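CrmK (Actinoalloteichus sp. WH1-2216-6, PDB 5I1V) probably acts as an FAD-dependent oxidase, with covalently bound flavin, that recycles shunt products in caerulomycin biosynthesis. Local coordinates at residues A[96-101]-A[127-132]; A[154-159]-A[197-202]. One frame throughout, in Å; residues are numbered along the deposited sequence.

Contact 1 of 2, residues A[96-101]-A[127-132]; sequences FEVEAG and VGAGGH. With FAD (flavin-adenine dinucleotide), chain E.
Ala100 and Gly130 meet through their backbones. Gly130 N donates to Ala100 O at 2.9 Å, in the carbonyl plane and on a lone pair, though the N-H is bent to 139°. This bond joins the loop after strand 95-99 to the first turn of helix 129-132.

Apolar contact is small and local. Val98 sets CG1 anti to its backbone N (chi1 178°), and that methyl meets Ala129 CB at 4.0 Å. Ala129 CB also lies 3.7 Å from Ala100 O. Ile107 of helix 104-115 and Leu202 pack on Val98 as well.

The two segments belong to the FAD-binding domain of the PCMH type, and the glycine-rich helix start binds the phosphate on the flavin side of the cofactor's diphosphate. Gly128 is the N-cap residue. Its N gives FAD O1P a nearly straight bond of 2.8 Å. Gly131 N reaches FAD O2P at 3.1 Å. The helix end probably helps offset the phosphate charge. Side chains on Gly128, Gly130 or Gly131 would run into the FAD.

Side chains touch other parts of the cofactor. Ala100 CB lies 3.5 Å from adenine N6A. Val127 CG2 touches flavin C9 at 3.6 Å. His132 presents its ring edge, with ND1 and FAD O2' 3.1 Å apart in a hydrogen bond; either could be the donor.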
loop_
_atom_site.group_PDB
_atom_site.type_symbol
_atom_site.label_atom_id
_atom_site.label_comp_id
_atom_site.label_asym_id
_atom_site.label_seq_id
_atom_site.Cartn_x
_atom_site.Cartn_y
_atom_site.Cartn_z
ATOM N N PHE A 96 4.788 6.482 -22.820
ATOM C CA PHE A 96 4.402 6.849 -21.478
ATOM C C PHE A 96 5.555 7.487 -20.686
ATOM O O PHE A 96 6.625 6.860 -20.516
ATOM C CB PHE A 96 3.830 5.657 -20.730
ATOM C CG PHE A 96 2.549 5.191 -21.301
ATOM C CD1 PHE A 96 1.350 5.777 -20.946
ATOM C CD2 PHE A 96 2.554 4.169 -22.244
ATOM C CE1 PHE A 96 0.179 5.332 -21.546
ATOM C CE2 PHE A 96 1.397 3.729 -22.800
ATOM C CZ PHE A 96 0.217 4.289 -22.460
ATOM N N GLU A 97 5.328 8.709 -20.202
ATOM C CA GLU A 97 6.320 9.409 -19.371
ATOM C C GLU A 97 6.134 9.003 -17.922
ATOM O O GLU A 97 5.023 9.054 -17.393
ATOM C CB GLU A 97 6.135 10.893 -19.507
ATOM C CG GLU A 97 7.256 11.748 -18.930
ATOM C CD GLU A 97 6.897 13.255 -18.959
ATOM O OE1 GLU A 97 5.830 13.566 -19.496
ATOM O OE2 GLU A 97 7.627 14.110 -18.385
ATOM N N VAL A 98 7.221 8.584 -17.297
ATOM C CA VAL A 98 7.205 8.147 -15.924
ATOM C C VAL A 98 8.311 8.899 -15.191
ATOM O O VAL A 98 9.492 8.597 -15.390
ATOM C CB VAL A 98 7.441 6.621 -15.786
ATOM C CG1 VAL A 98 7.475 6.190 -14.312
ATOM C CG2 VAL A 98 6.391 5.770 -16.503
ATOM N N GLU A 99 7.949 9.831 -14.324
ATOM C CA GLU A 99 8.955 10.505 -13.456
ATOM C C GLU A 99 9.610 9.531 -12.504
ATOM O O GLU A 99 8.979 8.540 -12.093
ATOM C CB GLU A 99 8.362 11.708 -12.722
ATOM C CG GLU A 99 8.308 12.876 -13.680
ATOM C CD GLU A 99 7.656 14.142 -13.136
ATOM O OE1 GLU A 99 7.031 14.081 -12.044
ATOM O OE2 GLU A 99 7.792 15.203 -13.808
ATOM N N ALA A 100 10.867 9.816 -12.144
ATOM C CA ALA A 100 11.723 8.830 -11.406
ATOM C C ALA A 100 11.142 8.495 -10.074
ATOM O O ALA A 100 11.398 7.407 -9.491
ATOM C CB ALA A 100 13.103 9.402 -11.199
ATOM N N GLY A 101 10.391 9.427 -9.514
ATOM C CA GLY A 101 9.851 9.180 -8.195
ATOM C C GLY A 101 8.509 8.519 -8.149
ATOM O O GLY A 101 8.004 8.305 -7.058
ATOM N N VAL A 127 8.349 0.432 -4.664
ATOM C CA VAL A 127 9.624 0.484 -5.368
ATOM C C VAL A 127 9.560 1.696 -6.323
ATOM O O VAL A 127 8.586 1.857 -7.015
ATOM C CB VAL A 127 9.818 -0.819 -6.090
ATOM C CG1 VAL A 127 10.908 -0.746 -7.106
ATOM C CG2 VAL A 127 10.105 -1.913 -5.073
ATOM N N GLY A 128 10.596 2.517 -6.346
ATOM C CA GLY A 128 10.657 3.706 -7.233
ATOM C C GLY A 128 11.174 3.350 -8.610
ATOM O O GLY A 128 12.092 2.501 -8.780
ATOM N N ALA A 129 10.642 4.038 -9.608
ATOM C CA ALA A 129 11.029 3.835 -10.985
ATOM C C ALA A 129 12.516 4.104 -11.079
ATOM O O ALA A 129 13.253 3.409 -11.770
ATOM C CB ALA A 129 10.280 4.807 -11.891
ATOM N N GLY A 130 12.961 5.106 -10.355
ATOM C CA GLY A 130 14.329 5.565 -10.460
ATOM C C GLY A 130 15.415 4.521 -10.330
ATOM O O GLY A 130 16.274 4.474 -11.168
ATOM N N GLY A 131 15.374 3.699 -9.279
ATOM C CA GLY A 131 16.296 2.567 -9.094
ATOM C C GLY A 131 15.879 1.311 -9.822
ATOM O O GLY A 131 16.718 0.484 -10.291
ATOM N N HIS A 132 14.577 1.142 -9.981
ATOM C CA HIS A 132 14.042 -0.111 -10.486
ATOM C C HIS A 132 14.310 -0.364 -11.987
ATOM O O HIS A 132 14.829 -1.418 -12.380
ATOM C CB HIS A 132 12.561 -0.152 -10.205
ATOM C CG HIS A 132 11.873 -1.355 -10.716
ATOM N ND1 HIS A 132 12.027 -2.599 -10.145
ATOM C CD2 HIS A 132 11.008 -1.514 -11.741
ATOM C CE1 HIS A 132 11.262 -3.469 -10.789
ATOM N NE2 HIS A 132 10.644 -2.834 -11.768
HETATM P PA FAD E . 16.387 3.786 -3.956
HETATM O O1A FAD E . 16.825 3.218 -2.629
HETATM O O2A FAD E . 15.771 5.154 -3.907
HETATM O O5B FAD E . 17.581 3.764 -4.975
HETATM C C5B FAD E . 18.220 2.562 -5.392
HETATM C C4B FAD E . 19.576 2.910 -6.021
HETATM O O4B FAD E . 19.294 3.607 -7.251
HETATM C C3B FAD E . 20.491 3.844 -5.259
HETATM O O3B FAD E . 21.823 3.597 -5.672
HETATM C C2B FAD E . 20.084 5.207 -5.744
HETATM O O2B FAD E . 20.959 6.305 -5.461
HETATM C C1B FAD E . 19.784 4.927 -7.221
HETATM N N9A FAD E . 18.704 5.801 -7.744
HETATM C C8A FAD E . 17.447 6.017 -7.249
HETATM N N7A FAD E . 16.816 6.993 -7.980
HETATM C C5A FAD E . 17.678 7.357 -8.908
HETATM C C6A FAD E . 17.598 8.309 -9.987
HETATM N N6A FAD E . 16.459 8.957 -10.133
HETATM N N1A FAD E . 18.682 8.450 -10.758
HETATM C C2A FAD E . 19.830 7.773 -10.540
HETATM N N3A FAD E . 19.962 6.818 -9.584
HETATM C C4A FAD E . 18.914 6.655 -8.737
HETATM N N1 FAD E . 13.119 -5.530 -8.280
HETATM C C2 FAD E . 12.605 -6.228 -9.319
HETATM O O2 FAD E . 13.184 -6.229 -10.412
HETATM N N3 FAD E . 11.463 -6.944 -9.231
HETATM C C4 FAD E . 10.750 -7.071 -8.118
HETATM O O4 FAD E . 9.680 -7.715 -8.103
HETATM C C4X FAD E . 11.211 -6.347 -6.942
HETATM N N5 FAD E . 10.532 -6.426 -5.766
HETATM C C5X FAD E . 10.931 -5.660 -4.739
HETATM C C6 FAD E . 10.159 -5.600 -3.579
HETATM C C7 FAD E . 10.517 -4.839 -2.466
HETATM C C7M FAD E . 9.608 -4.820 -1.230
HETATM C C8 FAD E . 11.777 -4.073 -2.564
HETATM C C8M FAD E . 12.269 -3.240 -1.412
HETATM C C9 FAD E . 12.577 -4.119 -3.711
HETATM C C9A FAD E . 12.195 -4.886 -4.811
HETATM N N10 FAD E . 12.962 -4.936 -5.980
HETATM C C10 FAD E . 12.476 -5.620 -7.079
HETATM C "C1'" FAD E . 14.324 -4.404 -6.033
HETATM C "C2'" FAD E . 14.325 -3.008 -6.565
HETATM O "O2'" FAD E . 14.233 -3.063 -7.975
HETATM C "C3'" FAD E . 15.523 -2.230 -6.134
HETATM O "O3'" FAD E . 15.558 -2.202 -4.680
HETATM C "C4'" FAD E . 15.521 -0.809 -6.736
HETATM O "O4'" FAD E . 16.881 -0.389 -6.844
HETATM C "C5'" FAD E . 14.718 0.140 -5.870
HETATM O "O5'" FAD E . 14.675 1.410 -6.521
HETATM P P FAD E . 14.212 2.628 -5.617
HETATM O O1P FAD E . 12.956 2.294 -4.900
HETATM O O2P FAD E . 14.255 3.889 -6.422
HETATM O O3P FAD E . 15.403 2.672 -4.519
#

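Contact 2 of 2, residues A[154-159]-A[197-202]; sequences AVEVVV and ITRYWL. With FAD (flavin-adenine dinucleotide), chain E.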
loop_
_atom_site.group_PDB
_atom_site.type_symbol
_atom_site.label_atom_id
_atom_site.label_comp_id
_atom_site.label_asym_id
_atom_site.label_seq_id
_atom_site.Cartn_x
_atom_site.Cartn_y
_atom_site.Cartn_z
ATOM N N ALA A 154 13.239 6.035 -24.075
ATOM C CA ALA A 154 14.141 7.144 -23.841
ATOM C C ALA A 154 14.258 7.392 -22.333
ATOM O O ALA A 154 13.388 6.991 -21.557
ATOM C CB ALA A 154 13.626 8.425 -24.496
ATOM N N VAL A 155 15.315 8.108 -21.939
ATOM C CA VAL A 155 15.578 8.498 -20.540
ATOM C C VAL A 155 16.184 9.886 -20.498
ATOM O O VAL A 155 17.003 10.199 -21.346
ATOM C CB VAL A 155 16.482 7.402 -19.886
ATOM C CG1 VAL A 155 17.885 7.312 -20.504
ATOM C CG2 VAL A 155 16.528 7.575 -18.394
ATOM N N GLU A 156 15.775 10.714 -19.541
ATOM C CA GLU A 156 16.281 12.031 -19.308
ATOM C C GLU A 156 17.151 11.958 -18.086
ATOM O O GLU A 156 16.726 11.464 -17.047
ATOM C CB GLU A 156 15.138 13.030 -19.098
ATOM C CG GLU A 156 15.619 14.433 -18.920
ATOM C CD GLU A 156 14.480 15.395 -18.623
ATOM O OE1 GLU A 156 14.005 15.464 -17.468
ATOM O OE2 GLU A 156 14.068 16.095 -19.566
ATOM N N VAL A 157 18.405 12.368 -18.223
ATOM C CA VAL A 157 19.393 12.273 -17.168
ATOM C C VAL A 157 20.126 13.587 -16.982
ATOM O O VAL A 157 20.549 14.213 -17.970
ATOM C CB VAL A 157 20.455 11.245 -17.535
ATOM C CG1 VAL A 157 21.242 10.795 -16.337
ATOM C CG2 VAL A 157 19.811 10.027 -18.184
ATOM N N VAL A 158 20.287 13.988 -15.726
ATOM C CA VAL A 158 21.101 15.112 -15.371
ATOM C C VAL A 158 22.507 14.604 -15.161
ATOM O O VAL A 158 22.749 13.750 -14.307
ATOM C CB VAL A 158 20.553 15.772 -14.089
ATOM C CG1 VAL A 158 21.456 16.882 -13.606
ATOM C CG2 VAL A 158 19.169 16.341 -14.360
ATOM N N VAL A 159 23.420 15.170 -15.920
ATOM C CA VAL A 159 24.802 14.692 -15.978
ATOM C C VAL A 159 25.792 15.854 -15.737
ATOM O O VAL A 159 25.419 17.020 -15.846
ATOM C CB VAL A 159 25.149 14.050 -17.309
ATOM C CG1 VAL A 159 24.446 12.731 -17.497
ATOM C CG2 VAL A 159 24.878 15.004 -18.494
ATOM N N ILE A 197 18.531 10.362 -12.957
ATOM C CA ILE A 197 17.446 10.094 -13.885
ATOM C C ILE A 197 16.242 10.913 -13.439
ATOM O O ILE A 197 15.796 10.734 -12.317
ATOM C CB ILE A 197 17.069 8.589 -13.880
ATOM C CG1 ILE A 197 18.263 7.758 -14.322
ATOM C CG2 ILE A 197 15.888 8.267 -14.800
ATOM C CD1 ILE A 197 18.218 6.376 -13.697
ATOM N N THR A 198 15.708 11.790 -14.292
ATOM C CA THR A 198 14.526 12.526 -13.917
ATOM C C THR A 198 13.216 11.864 -14.422
ATOM O O THR A 198 12.125 11.958 -13.773
ATOM C CB THR A 198 14.652 13.979 -14.397
ATOM O OG1 THR A 198 14.996 13.987 -15.754
ATOM C CG2 THR A 198 15.755 14.660 -13.619
ATOM N N ARG A 199 13.272 11.226 -15.586
ATOM C CA ARG A 199 12.073 10.583 -16.133
ATOM C C ARG A 199 12.469 9.570 -17.187
ATOM O O ARG A 199 13.532 9.632 -17.732
ATOM C CB ARG A 199 11.058 11.602 -16.723
ATOM C CG ARG A 199 11.599 12.409 -17.870
ATOM C CD ARG A 199 10.894 13.769 -18.077
ATOM N NE ARG A 199 11.248 14.715 -17.040
ATOM C CZ ARG A 199 10.394 15.269 -16.183
ATOM N NH1 ARG A 199 9.099 15.072 -16.309
ATOM N NH2 ARG A 199 10.844 16.065 -15.230
ATOM N N TYR A 200 11.567 8.649 -17.455
ATOM C CA TYR A 200 11.758 7.555 -18.403
ATOM C C TYR A 200 10.571 7.670 -19.341
ATOM O O TYR A 200 9.487 8.153 -18.944
ATOM C CB TYR A 200 11.616 6.179 -17.732
ATOM C CG TYR A 200 12.604 5.758 -16.692
ATOM C CD1 TYR A 200 13.798 5.177 -17.074
ATOM C CD2 TYR A 200 12.327 5.864 -15.323
ATOM C CE1 TYR A 200 14.714 4.695 -16.150
ATOM C CE2 TYR A 200 13.252 5.394 -14.368
ATOM C CZ TYR A 200 14.444 4.798 -14.793
ATOM O OH TYR A 200 15.391 4.286 -13.918
ATOM N N TRP A 201 10.737 7.160 -20.531
ATOM C CA TRP A 201 9.637 6.992 -21.467
ATOM C C TRP A 201 9.558 5.527 -21.857
ATOM O O TRP A 201 10.541 4.918 -22.288
ATOM C CB TRP A 201 9.832 7.860 -22.721
ATOM C CG TRP A 201 9.543 9.316 -22.526
ATOM C CD1 TRP A 201 8.356 9.936 -22.643
ATOM C CD2 TRP A 201 10.491 10.324 -22.150
ATOM N NE1 TRP A 201 8.492 11.292 -22.389
ATOM C CE2 TRP A 201 9.797 11.551 -22.085
ATOM C CE3 TRP A 201 11.852 10.310 -21.904
ATOM C CZ2 TRP A 201 10.437 12.762 -21.796
ATOM C CZ3 TRP A 201 12.494 11.505 -21.594
ATOM C CH2 TRP A 201 11.789 12.716 -21.566
ATOM N N LEU A 202 8.340 4.981 -21.776
ATOM C CA LEU A 202 8.110 3.618 -22.050
ATOM C C LEU A 202 7.202 3.412 -23.247
ATOM O O LEU A 202 6.135 4.013 -23.331
ATOM C CB LEU A 202 7.477 2.926 -20.828
ATOM C CG LEU A 202 8.223 3.077 -19.495
ATOM C CD1 LEU A 202 7.370 2.559 -18.350
ATOM C CD2 LEU A 202 9.514 2.311 -19.513
HETATM P PA FAD E . 16.387 3.786 -3.956
HETATM O O1A FAD E . 16.825 3.218 -2.629
HETATM O O2A FAD E . 15.771 5.154 -3.907
HETATM O O5B FAD E . 17.581 3.764 -4.975
HETATM C C5B FAD E . 18.220 2.562 -5.392
HETATM C C4B FAD E . 19.576 2.910 -6.021
HETATM O O4B FAD E . 19.294 3.607 -7.251
HETATM C C3B FAD E . 20.491 3.844 -5.259
HETATM O O3B FAD E . 21.823 3.597 -5.672
HETATM C C2B FAD E . 20.084 5.207 -5.744
HETATM O O2B FAD E . 20.959 6.305 -5.461
HETATM C C1B FAD E . 19.784 4.927 -7.221
HETATM N N9A FAD E . 18.704 5.801 -7.744
HETATM C C8A FAD E . 17.447 6.017 -7.249
HETATM N N7A FAD E . 16.816 6.993 -7.980
HETATM C C5A FAD E . 17.678 7.357 -8.908
HETATM C C6A FAD E . 17.598 8.309 -9.987
HETATM N N6A FAD E . 16.459 8.957 -10.133
HETATM N N1A FAD E . 18.682 8.450 -10.758
HETATM C C2A FAD E . 19.830 7.773 -10.540
HETATM N N3A FAD E . 19.962 6.818 -9.584
HETATM C C4A FAD E . 18.914 6.655 -8.737
HETATM N N1 FAD E . 13.119 -5.530 -8.280
HETATM C C2 FAD E . 12.605 -6.228 -9.319
HETATM O O2 FAD E . 13.184 -6.229 -10.412
HETATM N N3 FAD E . 11.463 -6.944 -9.231
HETATM C C4 FAD E . 10.750 -7.071 -8.118
HETATM O O4 FAD E . 9.680 -7.715 -8.103
HETATM C C4X FAD E . 11.211 -6.347 -6.942
HETATM N N5 FAD E . 10.532 -6.426 -5.766
HETATM C C5X FAD E . 10.931 -5.660 -4.739
HETATM C C6 FAD E . 10.159 -5.600 -3.579
HETATM C C7 FAD E . 10.517 -4.839 -2.466
HETATM C C7M FAD E . 9.608 -4.820 -1.230
HETATM C C8 FAD E . 11.777 -4.073 -2.564
HETATM C C8M FAD E . 12.269 -3.240 -1.412
HETATM C C9 FAD E . 12.577 -4.119 -3.711
HETATM C C9A FAD E . 12.195 -4.886 -4.811
HETATM N N10 FAD E . 12.962 -4.936 -5.980
HETATM C C10 FAD E . 12.476 -5.620 -7.079
HETATM C "C1'" FAD E . 14.324 -4.404 -6.033
HETATM C "C2'" FAD E . 14.325 -3.008 -6.565
HETATM O "O2'" FAD E . 14.233 -3.063 -7.975
HETATM C "C3'" FAD E . 15.523 -2.230 -6.134
HETATM O "O3'" FAD E . 15.558 -2.202 -4.680
HETATM C "C4'" FAD E . 15.521 -0.809 -6.736
HETATM O "O4'" FAD E . 16.881 -0.389 -6.844
HETATM C "C5'" FAD E . 14.718 0.140 -5.870
HETATM O "O5'" FAD E . 14.675 1.410 -6.521
HETATM P P FAD E . 14.212 2.628 -5.617
HETATM O O1P FAD E . 12.956 2.294 -4.900
HETATM O O2P FAD E . 14.255 3.889 -6.422
HETATM O O3P FAD E . 15.403 2.672 -4.519
#
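The contact is an antiparallel strand pair with a beta bulge, inside the five-stranded sheet of the FAD-binding domain, and its Ile197 end forms part of the adenine site. Glu156 N bonds almost straight to Arg199 O at 3.1 Å. Trp201 N bonds to Ala154 O at 2.8 Å. The return bond from Ala154 N to Trp201 O is weak. Beyond Glu156 the register slips by one. Thr198 N donates to Glu156 O, and Val157 pairs with Ile197.

Glu156 and Arg199 lie side by side on one face of the sheet. Glu156 CG stands anti to the backbone N (chi1 -177°) and the chain runs on extended, which brings OE1 to Arg199 NE. The two atoms form a salt bridge at 2.9 Å. The oxygen sits at the edge of the guanidinium, near its plane, but is met from above the carboxylate plane; the two planes are 68° apart. Thr198 OG1 also approaches this oxygen, so closely that the exact geometry is doubtful, and Thr40 binds it too. Arg199 NH1 also bridges to Glu97 and Glu99. A leucine in place of Arg199 would probably leave these three carboxylates without their shared positive partner.

Trp201 CE3 packs on Ala154 CB, while its NE1 bonds to Asp90. On the other face, Val155 CG2 touches Ile197 CG2 at 3.7 Å. Ile197 CG2 lies over a face of the Tyr200 ring, offset towards its rim. Ile197 reads the adenine with its backbone. Its N donates to FAD N1A at 2.9 Å. FAD N6A donates to Ile197 O at 2.9 Å.

In the fold
Both contacts are buried, and both touch the FAD. Both reach the same antiparallel sheet, where strands 95-99 and 196-202 are neighbours. Contact 1 sets a strand end against a short helix, with a small interface of backbone and methyl groups. Contact 2 is a larger strand pair, with a ladder of backbone bonds and charged side chains on one face. Glu156 and Arg199 there are partly exposed. Charged groups of 96-101 and 197-202 join the two contacts. Tyr200 OH bonds to Gly130 O. Contact 1 hydrogen-bonds the flavin-side phosphate and the ribityl O2', whereas contact 2 hydrogen-bonds the adenine edge.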